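Local atomic coordinates of UPF0141 protein yjdB (Campylobacter jejuni subsp. jejuni HB93-13, PDB entry 4TN0), a protein that probably transfers phosphoethanolamine to acceptors in the periplasm, as a zinc-binding enzyme of the alkaline phosphatase-like group required for polymyxin resistance and motility. Residues N32-G36 and K48-F54; E26-A30 and E229-E233. One frame throughout, in Å; residues are numbered along the deposited sequence.

In the fold
Both contacts use the loop that follows strand 18-24, the strand whose end delivers Glu26 to the zinc ion. Contact 2 is the one nearer the metal: Glu26 is a zinc ligand, and the side chain of Thr27 lies about 4 Å from the ion. Asp226 and His227, just before residues 229-233, are also ligands, as is the phosphothreonine at position 65. Contact 1 lies further along the same loop, with the side chain of Tyr33 about 13 Å from the zinc. Their centres lie about 18 Å apart. The two contacts meet where Tyr33 OH packs on Ala28 CB at 3.5 Å.

Contact 1: N32-G36 and K48-F54; sequences NYSLG and KKDNVVF
The backbones of Leu35 and Phe54 come closest, CA to CA 6.4 Å, and no hydrogen bond joins residues 32-36 to residues 48-54. The contact is apolar packing around the Phe54 ring. Leu35 CB sits over one face of that ring, 4.1 Å from its centroid, in a CH-pi contact. Phe54 CG is anti to the backbone N (chi1 176°), which turns the ring toward Leu35 and Gly36. Gly36 CA comes to 3.5 Å from Phe54 CE2. The rings of Tyr33 and Phe54 are nearly parallel, at 14°, but slid apart, with little overlap; Tyr33 CB meets Phe54 CZ at 3.9 Å. This packing joins the loop after strand 18-24 to the start of strand 53-59 in the central mixed sheet of the alkaline phosphatase-like fold. Pro254 and Ile256 of the neighbouring strand 252-259 add to the apolar layer. Leu35 CD1 meets Val52 CG2 at 3.8 Å, while its other methyl, CD2, lies against Lys48 CG at 3.9 Å. The extended Lys48 chain runs past Leu35 in the opposite direction to reach Ser34. Lys48 NZ forms a salt bridge with Asp42 OD1, which also hydrogen-bonds Ser34 OG.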
# COMPACT_ATOMS: atom_id res chain seq x y z
N ASN A 32 -6.73 -10.45 8.69
CA ASN A 32 -7.85 -10.95 7.88
C ASN A 32 -7.42 -11.26 6.45
O ASN A 32 -8.22 -11.23 5.52
CB ASN A 32 -9.01 -9.95 7.87
CG ASN A 32 -9.75 -9.91 9.19
OD1 ASN A 32 -9.16 -9.78 10.25
ND2 ASN A 32 -11.06 -10.03 9.12
N TYR A 33 -6.13 -11.51 6.28
CA TYR A 33 -5.60 -11.94 4.99
C TYR A 33 -5.43 -13.47 4.99
O TYR A 33 -4.80 -14.05 5.88
CB TYR A 33 -4.29 -11.20 4.69
CG TYR A 33 -4.56 -9.86 4.04
CD1 TYR A 33 -5.23 -8.86 4.74
CD2 TYR A 33 -4.20 -9.62 2.71
CE1 TYR A 33 -5.53 -7.64 4.14
CE2 TYR A 33 -4.49 -8.40 2.10
CZ TYR A 33 -5.16 -7.42 2.82
OH TYR A 33 -5.46 -6.21 2.24
N SER A 34 -6.09 -14.13 4.04
CA SER A 34 -5.97 -15.58 3.93
C SER A 34 -4.58 -15.98 3.41
O SER A 34 -4.11 -17.09 3.67
CB SER A 34 -7.08 -16.15 3.04
OG SER A 34 -7.12 -15.50 1.77
N LEU A 35 -3.92 -15.06 2.71
CA LEU A 35 -2.51 -15.22 2.31
C LEU A 35 -1.61 -15.44 3.52
O LEU A 35 -0.51 -15.97 3.40
CB LEU A 35 -2.03 -13.98 1.52
CG LEU A 35 -2.35 -13.93 0.02
CD1 LEU A 35 -2.26 -12.50 -0.54
CD2 LEU A 35 -1.48 -14.87 -0.79
N GLY A 36 -2.09 -15.01 4.68
CA GLY A 36 -1.31 -15.12 5.91
C GLY A 36 -1.91 -16.11 6.89
O GLY A 36 -1.48 -16.18 8.03
N LYS A 48 -3.97 -14.99 -4.86
CA LYS A 48 -3.43 -16.33 -4.59
C LYS A 48 -3.08 -17.03 -5.90
O LYS A 48 -2.15 -17.82 -5.97
CB LYS A 48 -4.39 -17.21 -3.79
CG LYS A 48 -4.19 -17.20 -2.29
CD LYS A 48 -5.28 -18.02 -1.56
CE LYS A 48 -5.04 -18.10 -0.06
NZ LYS A 48 -6.00 -19.00 0.66
N LYS A 49 -3.87 -16.75 -6.94
CA LYS A 49 -3.68 -17.38 -8.24
C LYS A 49 -2.49 -16.78 -9.00
O LYS A 49 -2.04 -17.34 -9.99
CB LYS A 49 -4.97 -17.26 -9.06
CG LYS A 49 -6.11 -18.02 -8.38
CD LYS A 49 -7.41 -18.02 -9.15
CE LYS A 49 -8.54 -18.66 -8.32
NZ LYS A 49 -9.72 -19.07 -9.14
N ASP A 50 -1.96 -15.67 -8.50
CA ASP A 50 -0.80 -15.06 -9.14
C ASP A 50 0.44 -15.33 -8.31
O ASP A 50 1.52 -14.79 -8.60
CB ASP A 50 -1.02 -13.56 -9.31
CG ASP A 50 -2.17 -13.24 -10.25
OD1 ASP A 50 -2.23 -13.86 -11.34
OD2 ASP A 50 -3.02 -12.39 -9.91
N ASN A 51 0.29 -16.17 -7.29
CA ASN A 51 1.37 -16.55 -6.38
C ASN A 51 2.18 -15.36 -5.84
O ASN A 51 3.42 -15.41 -5.76
CB ASN A 51 2.30 -17.56 -7.06
CG ASN A 51 1.54 -18.78 -7.57
OD1 ASN A 51 1.11 -19.62 -6.78
ND2 ASN A 51 1.37 -18.87 -8.89
N VAL A 52 1.47 -14.29 -5.49
CA VAL A 52 2.07 -13.09 -4.94
C VAL A 52 2.83 -13.40 -3.66
O VAL A 52 2.54 -14.40 -3.00
CB VAL A 52 1.00 -12.01 -4.68
CG1 VAL A 52 0.27 -11.67 -5.97
CG2 VAL A 52 -0.01 -12.49 -3.62
N VAL A 53 3.81 -12.56 -3.31
CA VAL A 53 4.53 -12.71 -2.04
C VAL A 53 3.83 -11.88 -0.96
O VAL A 53 3.54 -10.70 -1.17
CB VAL A 53 6.01 -12.26 -2.16
CG1 VAL A 53 6.69 -12.32 -0.81
CG2 VAL A 53 6.75 -13.13 -3.15
N PHE A 54 3.58 -12.51 0.19
CA PHE A 54 2.89 -11.85 1.30
C PHE A 54 3.76 -11.73 2.54
O PHE A 54 4.16 -12.73 3.14
CB PHE A 54 1.60 -12.59 1.64
CG PHE A 54 0.88 -12.05 2.85
CD1 PHE A 54 0.08 -10.92 2.74
CD2 PHE A 54 1.00 -12.66 4.07
CE1 PHE A 54 -0.60 -10.42 3.85
CE2 PHE A 54 0.33 -12.17 5.18
CZ PHE A 54 -0.46 -11.04 5.07

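Contact 2: E26-A30 and E229-E233; sequences ETARA and ESLGE
This is a buried polar contact between the loop after strand 18-24 and the short strand 230-231 with its flanking residues, beside the zinc site. Arg29 makes all the hydrogen bonds between the two segments. Its chain is extended from CG to NE, and the edge of the guanidinium meets Glu229 O and Glu233. Arg29 NH1 donates to Glu229 O at 3.0 Å, in the guanidinium plane and nearly straight (166°). The same nitrogen forms a salt bridge with Glu233 OE2 at 2.9 Å, on the syn side but tilted out of the carboxylate plane. Arg29 NH2 reaches that same OE2 of Glu233 at 3.1 Å, so one oxygen takes both nitrogens, end-on. The guanidinium and carboxylate planes are 29° apart. Leu231 CD1 lies over one guanidinium face, 3.5 Å above its plane and towards the rim. Glu233 OE1 accepts from Leu231 N at 2.8 Å, which helps fix the carboxylate. Arg29 NE bonds Asn32 OD1, and Tyr249 makes a cation-pi contact with Arg29. Nearer the metal, Thr27 CG2 packs against Glu229 CD at 3.3 Å. The Glu229 carboxylate is held by Tyr161 and His239. Thr27 OG1 donates to Glu26 OE2 at 2.8 Å, and this oxygen binds the zinc, so Thr27 is a second-shell residue. The contact thus borders the zinc site of the alkaline phosphatase-like fold, whose other ligands are Asp226, His227 and the phosphothreonine at position 65.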
# COMPACT_ATOMS: atom_id res chain seq x y z
N GLU A 26 -5.90 1.16 2.43
CA GLU A 26 -6.64 1.94 3.40
C GLU A 26 -7.37 1.00 4.35
O GLU A 26 -8.20 0.20 3.91
CB GLU A 26 -7.62 2.89 2.69
CG GLU A 26 -8.56 3.63 3.65
CD GLU A 26 -7.80 4.59 4.54
OE1 GLU A 26 -7.56 5.75 4.12
OE2 GLU A 26 -7.40 4.16 5.64
N THR A 27 -6.99 1.07 5.63
CA THR A 27 -7.72 0.44 6.74
C THR A 27 -7.62 -1.11 6.75
O THR A 27 -8.07 -1.80 7.69
CB THR A 27 -9.21 0.94 6.72
OG1 THR A 27 -9.23 2.38 6.87
CG2 THR A 27 -10.06 0.31 7.79
N ALA A 28 -7.00 -1.68 5.72
CA ALA A 28 -6.83 -3.13 5.68
C ALA A 28 -5.85 -3.61 6.76
O ALA A 28 -4.75 -3.05 6.92
CB ALA A 28 -6.38 -3.58 4.31
N ARG A 29 -6.23 -4.68 7.45
CA ARG A 29 -5.44 -5.22 8.53
C ARG A 29 -5.03 -6.62 8.14
O ARG A 29 -5.80 -7.33 7.49
CB ARG A 29 -6.23 -5.23 9.84
CG ARG A 29 -7.21 -6.39 10.02
CD ARG A 29 -8.16 -6.14 11.20
NE ARG A 29 -8.86 -7.36 11.59
CZ ARG A 29 -9.67 -7.47 12.64
NH1 ARG A 29 -9.90 -6.42 13.43
NH2 ARG A 29 -10.25 -8.63 12.92
N ALA A 30 -3.82 -7.01 8.54
CA ALA A 30 -3.19 -8.26 8.13
C ALA A 30 -3.92 -9.51 8.62
O ALA A 30 -3.96 -10.52 7.92
CB ALA A 30 -1.72 -8.29 8.60
N GLU A 229 -7.38 -1.88 11.55
CA GLU A 229 -8.73 -1.47 11.95
C GLU A 229 -9.23 -2.36 13.07
O GLU A 229 -8.95 -3.56 13.08
CB GLU A 229 -9.70 -1.55 10.77
CG GLU A 229 -11.10 -1.01 11.06
CD GLU A 229 -11.20 0.50 10.89
OE1 GLU A 229 -10.18 1.22 11.10
OE2 GLU A 229 -12.33 0.96 10.55
N SER A 230 -9.94 -1.78 14.03
CA SER A 230 -10.65 -2.55 15.05
C SER A 230 -12.12 -2.80 14.65
O SER A 230 -12.75 -1.92 14.08
CB SER A 230 -10.58 -1.85 16.41
OG SER A 230 -9.31 -2.05 16.99
N LEU A 231 -12.65 -3.97 15.01
CA LEU A 231 -14.00 -4.35 14.61
C LEU A 231 -14.85 -4.78 15.82
O LEU A 231 -15.59 -5.76 15.75
CB LEU A 231 -13.93 -5.47 13.58
CG LEU A 231 -13.21 -5.13 12.26
CD1 LEU A 231 -12.98 -6.38 11.47
CD2 LEU A 231 -13.94 -4.14 11.42
N GLY A 232 -14.73 -4.05 16.93
CA GLY A 232 -15.52 -4.34 18.11
C GLY A 232 -14.82 -5.19 19.16
O GLY A 232 -15.30 -5.33 20.28
N GLU A 233 -13.71 -5.80 18.79
CA GLU A 233 -12.95 -6.56 19.78
C GLU A 233 -12.61 -5.64 20.95
O GLU A 233 -12.07 -4.55 20.75
CB GLU A 233 -11.68 -7.16 19.18
CG GLU A 233 -11.89 -7.92 17.87
CD GLU A 233 -11.61 -7.05 16.65
OE1 GLU A 233 -11.44 -5.81 16.81
OE2 GLU A 233 -11.52 -7.59 15.52